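Local structure of cellobiose 2-epimerase (Caldibacillus thermoamylovorans, 5ZHB) at residues A61-L66 with Y125-N130; A120-Y125 with Y193-R198. The protein probably interconverts cellobiose and its C2 epimer, inverting the configuration at carbon 2 of the reducing-end sugar. One frame throughout, in Å; residues are numbered along the deposited sequence.

Contact 1. Residues A61-L66 with Y125-N130; sequences AAYRVL and YRVTQN
R64 and R126 meet because both chains bend at chi3 (46° in R64, 69° in R126), turning each guanidinium back so that the two lie flat on one another. The residues sit near the C-terminal ends of helices 49-66 and 111-128 in what is evidently an (alpha/alpha)6 barrel, the fold of the N-acylglucosamine 2-epimerase family. The planes are only 8° apart, and the centres are separated by 3.7 Å. R64 NE lies over the middle of the R126 group, 3.3 Å from R126 CZ, whereas R126 NH1 stands above the R64 group displaced toward its rim. No hydrogen bond joins the two arginines, as both present donors. What makes the stack tolerable is probably the carboxylate of E123, which forms salt bridges with R64 NE and R126 NH1; E386 of helix 375-387 takes R64 NH1. Arginine suits both places because its planar charge can stack by its face while bonding through its edge. A leucine in place of R64 would probably leave R126 without its stacking mate and E123 and E386 each with one positive partner fewer.

Beside the arginine pair the contact is apolar. V127, compact and branched at CB, fits between the two helix backbones: its CG1 comes within 3.5 Å of R64 CB, across the root of the arginine chain. Y63 reaches E69 through its hydroxyl. Next to V127, T128 OG1 accepts from N130 N at 3.1 Å, an ST turn. V127 CB also touches Y63 CD2 at 3.7 Å, in the plane of the ring and at its edge.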
loop_
_atom_site.group_PDB
_atom_site.type_symbol
_atom_site.label_atom_id
_atom_site.label_comp_id
_atom_site.label_asym_id
_atom_site.label_seq_id
_atom_site.Cartn_x
_atom_site.Cartn_y
_atom_site.Cartn_z
ATOM N N ALA A 61 5.682 -12.020 -2.895
ATOM C CA ALA A 61 4.359 -12.387 -3.377
ATOM C C ALA A 61 4.437 -12.921 -4.807
ATOM O O ALA A 61 3.703 -13.849 -5.118
ATOM C CB ALA A 61 3.399 -11.213 -3.320
ATOM N N ALA A 62 5.234 -12.278 -5.685
ATOM C CA ALA A 62 5.395 -12.761 -7.046
ATOM C C ALA A 62 5.878 -14.209 -7.026
ATOM O O ALA A 62 5.388 -15.037 -7.804
ATOM C CB ALA A 62 6.333 -11.912 -7.858
ATOM N N TYR A 63 6.834 -14.498 -6.136
ATOM C CA TYR A 63 7.377 -15.844 -6.017
ATOM C C TYR A 63 6.305 -16.810 -5.510
ATOM O O TYR A 63 6.155 -17.896 -6.061
ATOM C CB TYR A 63 8.631 -15.872 -5.139
ATOM C CG TYR A 63 9.213 -17.272 -4.996
ATOM C CD1 TYR A 63 9.843 -17.891 -6.067
ATOM C CD2 TYR A 63 9.123 -17.978 -3.802
ATOM C CE1 TYR A 63 10.381 -19.164 -5.954
ATOM C CE2 TYR A 63 9.644 -19.258 -3.676
ATOM C CZ TYR A 63 10.285 -19.849 -4.753
ATOM O OH TYR A 63 10.812 -21.106 -4.634
ATOM N N ARG A 64 5.522 -16.397 -4.508
ATOM C CA ARG A 64 4.468 -17.227 -3.926
ATOM C C ARG A 64 3.478 -17.691 -4.990
ATOM O O ARG A 64 3.067 -18.849 -5.008
ATOM C CB ARG A 64 3.675 -16.457 -2.864
ATOM C CG ARG A 64 2.644 -17.313 -2.139
ATOM C CD ARG A 64 2.021 -16.697 -0.909
ATOM N NE ARG A 64 1.599 -15.307 -1.083
ATOM C CZ ARG A 64 0.542 -14.888 -1.772
ATOM N NH1 ARG A 64 -0.384 -15.729 -2.160
ATOM N NH2 ARG A 64 0.401 -13.606 -2.041
ATOM N N VAL A 65 3.088 -16.766 -5.867
ATOM C CA VAL A 65 2.012 -16.996 -6.802
ATOM C C VAL A 65 2.571 -17.624 -8.067
ATOM O O VAL A 65 1.947 -18.533 -8.609
ATOM C CB VAL A 65 1.271 -15.694 -7.140
ATOM C CG1 VAL A 65 0.299 -15.885 -8.301
ATOM C CG2 VAL A 65 0.560 -15.118 -5.914
ATOM N N LEU A 66 3.723 -17.130 -8.547
ATOM C CA LEU A 66 4.196 -17.523 -9.864
ATOM C C LEU A 66 5.383 -18.484 -9.812
ATOM O O LEU A 66 5.677 -19.081 -10.837
ATOM C CB LEU A 66 4.568 -16.293 -10.672
ATOM C CG LEU A 66 3.419 -15.321 -10.936
ATOM C CD1 LEU A 66 3.971 -14.038 -11.526
ATOM C CD2 LEU A 66 2.352 -15.941 -11.831
ATOM N N TYR A 125 8.217 -14.445 4.854
ATOM C CA TYR A 125 8.137 -15.645 5.667
ATOM C C TYR A 125 7.246 -16.676 4.969
ATOM O O TYR A 125 7.551 -17.861 4.963
ATOM C CB TYR A 125 7.658 -15.290 7.068
ATOM C CG TYR A 125 7.574 -16.510 7.972
ATOM C CD1 TYR A 125 8.711 -17.032 8.583
ATOM C CD2 TYR A 125 6.366 -17.167 8.159
ATOM C CE1 TYR A 125 8.631 -18.148 9.410
ATOM C CE2 TYR A 125 6.278 -18.292 8.959
ATOM C CZ TYR A 125 7.406 -18.771 9.599
ATOM O OH TYR A 125 7.264 -19.859 10.406
ATOM N N ARG A 126 6.162 -16.227 4.327
ATOM C CA ARG A 126 5.263 -17.157 3.657
ATOM C C ARG A 126 6.033 -18.027 2.664
ATOM O O ARG A 126 5.696 -19.194 2.499
ATOM C CB ARG A 126 4.081 -16.464 2.962
ATOM C CG ARG A 126 3.177 -15.784 3.980
ATOM C CD ARG A 126 2.073 -14.950 3.380
ATOM N NE ARG A 126 1.075 -15.791 2.715
ATOM C CZ ARG A 126 0.122 -15.350 1.917
ATOM N NH1 ARG A 126 0.033 -14.068 1.605
ATOM N NH2 ARG A 126 -0.726 -16.211 1.386
ATOM N N VAL A 127 7.030 -17.473 1.979
ATOM C CA VAL A 127 7.704 -18.210 0.922
ATOM C C VAL A 127 9.058 -18.776 1.361
ATOM O O VAL A 127 9.679 -19.447 0.541
ATOM C CB VAL A 127 7.861 -17.386 -0.372
ATOM C CG1 VAL A 127 6.500 -16.938 -0.898
ATOM C CG2 VAL A 127 8.793 -16.183 -0.227
ATOM N N THR A 128 9.554 -18.470 2.576
ATOM C CA THR A 128 10.881 -18.945 2.976
ATOM C C THR A 128 10.844 -19.778 4.253
ATOM O O THR A 128 11.667 -20.680 4.393
ATOM C CB THR A 128 11.900 -17.825 3.190
ATOM O OG1 THR A 128 11.321 -17.005 4.201
ATOM C CG2 THR A 128 12.263 -17.111 1.905
ATOM N N GLN A 129 9.913 -19.446 5.156
ATOM C CA GLN A 129 9.898 -19.976 6.510
ATOM C C GLN A 129 11.175 -19.569 7.241
ATOM O O GLN A 129 11.657 -20.313 8.092
ATOM C CB GLN A 129 9.762 -21.501 6.510
ATOM C CG GLN A 129 8.498 -21.999 5.823
ATOM C CD GLN A 129 7.460 -22.485 6.806
ATOM O OE1 GLN A 129 7.173 -21.846 7.827
ATOM N NE2 GLN A 129 6.923 -23.662 6.522
ATOM N N ASN A 130 11.724 -18.400 6.891
ATOM C CA ASN A 130 12.875 -17.857 7.587
ATOM C C ASN A 130 12.434 -17.318 8.946
ATOM O O ASN A 130 11.810 -16.256 9.034
ATOM C CB ASN A 130 13.593 -16.796 6.753
ATOM C CG ASN A 130 14.805 -16.215 7.448
ATOM O OD1 ASN A 130 14.810 -16.036 8.668
ATOM N ND2 ASN A 130 15.850 -15.929 6.697
#

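Contact 2. Residues A120-Y125 with Y193-R198; sequences ALTEYY and YTNLYR
Hydrogen bonds from N195 to T122 and E123 carry most of this buried contact. N195 ND2 gives a fairly straight bond to E123 OE1 (3.0 Å, 160° at the hydrogen), meeting the anti lone pair of that oxygen with amide and carboxylate nearly coplanar. Its bond to T122 OG1 is equally long but more bent and tilted out of the amide plane, and the same nitrogen also bonds Y119 O. Asparagine suits the site because one short amide supplies a donor to helix 111-128 and keeps an acceptor on its other side. That acceptor, N195 OD1, takes R198 NH1 at 2.9 Å from one turn on. A water donates to both E123 OE1 and N195 OD1, closing a small polar ring. T122 OG1 also bonds V118 O of its own helix.

Among charges, E123, bridged to R64 and R126, probably remains ionised although buried.

Apolar contact is slighter: T122 CG2, on the branch opposite the carbonyl carbon, rests 3.6 Å from L196 CD1. Threonine thus serves both surfaces, its hydroxyl facing the amide and its methyl the leucine.

The short helix axes approach to 8.7 Å and run in the same general sense, 29° apart, as expected of neighbouring inner helices in an (alpha/alpha)6 barrel.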
loop_
_atom_site.group_PDB
_atom_site.type_symbol
_atom_site.label_atom_id
_atom_site.label_comp_id
_atom_site.label_asym_id
_atom_site.label_seq_id
_atom_site.Cartn_x
_atom_site.Cartn_y
_atom_site.Cartn_z
ATOM N N ALA A 120 5.763 -6.833 4.774
ATOM C CA ALA A 120 6.753 -7.405 3.863
ATOM C C ALA A 120 7.474 -8.627 4.454
ATOM O O ALA A 120 7.714 -9.619 3.737
ATOM C CB ALA A 120 7.718 -6.346 3.458
ATOM N N LEU A 121 7.791 -8.550 5.743
ATOM C CA LEU A 121 8.513 -9.615 6.434
ATOM C C LEU A 121 7.640 -10.862 6.540
ATOM O O LEU A 121 8.138 -11.968 6.366
ATOM C CB LEU A 121 8.974 -9.128 7.809
ATOM C CG LEU A 121 10.155 -8.151 7.819
ATOM C CD1 LEU A 121 10.227 -7.460 9.147
ATOM C CD2 LEU A 121 11.458 -8.847 7.520
ATOM N N THR A 122 6.331 -10.680 6.795
ATOM C CA THR A 122 5.412 -11.805 6.852
ATOM C C THR A 122 5.271 -12.430 5.470
ATOM O O THR A 122 5.301 -13.648 5.365
ATOM C CB THR A 122 4.082 -11.418 7.503
ATOM O OG1 THR A 122 3.438 -10.345 6.817
ATOM C CG2 THR A 122 4.284 -11.012 8.950
ATOM N N GLU A 123 5.222 -11.620 4.401
ATOM C CA GLU A 123 5.117 -12.173 3.062
ATOM C C GLU A 123 6.370 -12.990 2.718
ATOM O O GLU A 123 6.289 -14.072 2.126
ATOM C CB GLU A 123 4.908 -11.067 2.035
ATOM C CG GLU A 123 4.469 -11.560 0.660
ATOM C CD GLU A 123 3.074 -12.184 0.634
ATOM O OE1 GLU A 123 2.268 -12.051 1.583
ATOM O OE2 GLU A 123 2.829 -12.852 -0.382
ATOM N N TYR A 124 7.544 -12.484 3.101
ATOM C CA TYR A 124 8.782 -13.194 2.845
ATOM C C TYR A 124 8.764 -14.500 3.636
ATOM O O TYR A 124 9.185 -15.543 3.139
ATOM C CB TYR A 124 9.947 -12.274 3.213
ATOM C CG TYR A 124 11.317 -12.877 2.938
ATOM C CD1 TYR A 124 11.772 -13.032 1.647
ATOM C CD2 TYR A 124 12.182 -13.192 3.983
ATOM C CE1 TYR A 124 13.038 -13.530 1.394
ATOM C CE2 TYR A 124 13.441 -13.706 3.742
ATOM C CZ TYR A 124 13.866 -13.882 2.444
ATOM O OH TYR A 124 15.121 -14.371 2.159
ATOM N N TYR A 125 8.217 -14.445 4.854
ATOM C CA TYR A 125 8.137 -15.645 5.667
ATOM C C TYR A 125 7.246 -16.676 4.969
ATOM O O TYR A 125 7.551 -17.861 4.963
ATOM C CB TYR A 125 7.658 -15.290 7.068
ATOM C CG TYR A 125 7.574 -16.510 7.972
ATOM C CD1 TYR A 125 8.711 -17.032 8.583
ATOM C CD2 TYR A 125 6.366 -17.167 8.159
ATOM C CE1 TYR A 125 8.631 -18.148 9.410
ATOM C CE2 TYR A 125 6.278 -18.292 8.959
ATOM C CZ TYR A 125 7.406 -18.771 9.599
ATOM O OH TYR A 125 7.264 -19.859 10.406
ATOM N N TYR A 193 -1.234 -6.419 9.662
ATOM C CA TYR A 193 -1.677 -7.359 10.680
ATOM C C TYR A 193 -2.470 -8.506 10.069
ATOM O O TYR A 193 -2.379 -9.616 10.578
ATOM C CB TYR A 193 -2.543 -6.669 11.731
ATOM C CG TYR A 193 -1.788 -5.842 12.764
ATOM C CD1 TYR A 193 -0.434 -5.547 12.622
ATOM C CD2 TYR A 193 -2.448 -5.362 13.887
ATOM C CE1 TYR A 193 0.237 -4.813 13.578
ATOM C CE2 TYR A 193 -1.785 -4.629 14.857
ATOM C CZ TYR A 193 -0.431 -4.371 14.712
ATOM O OH TYR A 193 0.207 -3.609 15.663
ATOM N N THR A 194 -3.259 -8.234 9.015
ATOM C CA THR A 194 -3.898 -9.307 8.254
ATOM C C THR A 194 -2.872 -10.348 7.807
ATOM O O THR A 194 -3.093 -11.561 7.963
ATOM C CB THR A 194 -4.643 -8.744 7.052
ATOM O OG1 THR A 194 -5.599 -7.873 7.640
ATOM C CG2 THR A 194 -5.376 -9.800 6.242
ATOM N N ASN A 195 -1.740 -9.878 7.273
ATOM C CA ASN A 195 -0.713 -10.763 6.733
ATOM C C ASN A 195 0.006 -11.513 7.856
ATOM O O ASN A 195 0.407 -12.686 7.677
ATOM C CB ASN A 195 0.217 -9.995 5.792
ATOM C CG ASN A 195 0.617 -10.793 4.579
ATOM O OD1 ASN A 195 -0.227 -11.446 3.941
ATOM N ND2 ASN A 195 1.902 -10.767 4.234
ATOM N N LEU A 196 0.154 -10.846 9.004
ATOM C CA LEU A 196 0.813 -11.444 10.158
ATOM C C LEU A 196 -0.046 -12.610 10.652
ATOM O O LEU A 196 0.468 -13.692 10.943
ATOM C CB LEU A 196 1.067 -10.397 11.241
ATOM C CG LEU A 196 1.773 -10.881 12.518
ATOM C CD1 LEU A 196 3.107 -11.575 12.259
ATOM C CD2 LEU A 196 1.984 -9.737 13.479
ATOM N N TYR A 197 -1.369 -12.400 10.693
ATOM C CA TYR A 197 -2.280 -13.411 11.216
ATOM C C TYR A 197 -2.303 -14.633 10.295
ATOM O O TYR A 197 -2.481 -15.753 10.767
ATOM C CB TYR A 197 -3.660 -12.789 11.431
ATOM C CG TYR A 197 -4.586 -13.728 12.184
ATOM C CD1 TYR A 197 -4.563 -13.795 13.571
ATOM C CD2 TYR A 197 -5.392 -14.628 11.493
ATOM C CE1 TYR A 197 -5.369 -14.693 14.256
ATOM C CE2 TYR A 197 -6.233 -15.501 12.164
ATOM C CZ TYR A 197 -6.208 -15.538 13.546
ATOM O OH TYR A 197 -7.019 -16.419 14.183
ATOM N N ARG A 198 -2.093 -14.437 8.985
ATOM C CA ARG A 198 -1.954 -15.550 8.060
ATOM C C ARG A 198 -0.809 -16.463 8.485
ATOM O O ARG A 198 -0.814 -17.640 8.180
ATOM C CB ARG A 198 -1.683 -15.111 6.613
ATOM C CG ARG A 198 -2.843 -14.398 5.930
ATOM C CD ARG A 198 -2.473 -14.070 4.488
ATOM N NE ARG A 198 -3.613 -13.609 3.685
ATOM C CZ ARG A 198 -3.947 -12.344 3.415
ATOM N NH1 ARG A 198 -3.135 -11.320 3.685
ATOM N NH2 ARG A 198 -5.131 -12.124 2.883
HETATM O O HOH W 1 0.079 -10.396 1.399
#

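After helix 2-21 and three short strands the chain enters helix 49-66, whose C-terminal end makes one half of contact 1. It then runs out through helix 69-86 and the strands 97-98 and 106-110 before helix 111-128 returns to close that loop. Contact 2 starts on this helix, in the turn that runs into the second segment of contact 1, with Y125 common to both, and closes after helix 131-145 and the strands 149-150 and 155-160, when helix 183-199 arrives. The two loops therefore cross. Helix 111-128 is clasped by a neighbour through each contact, and E123 connects the two.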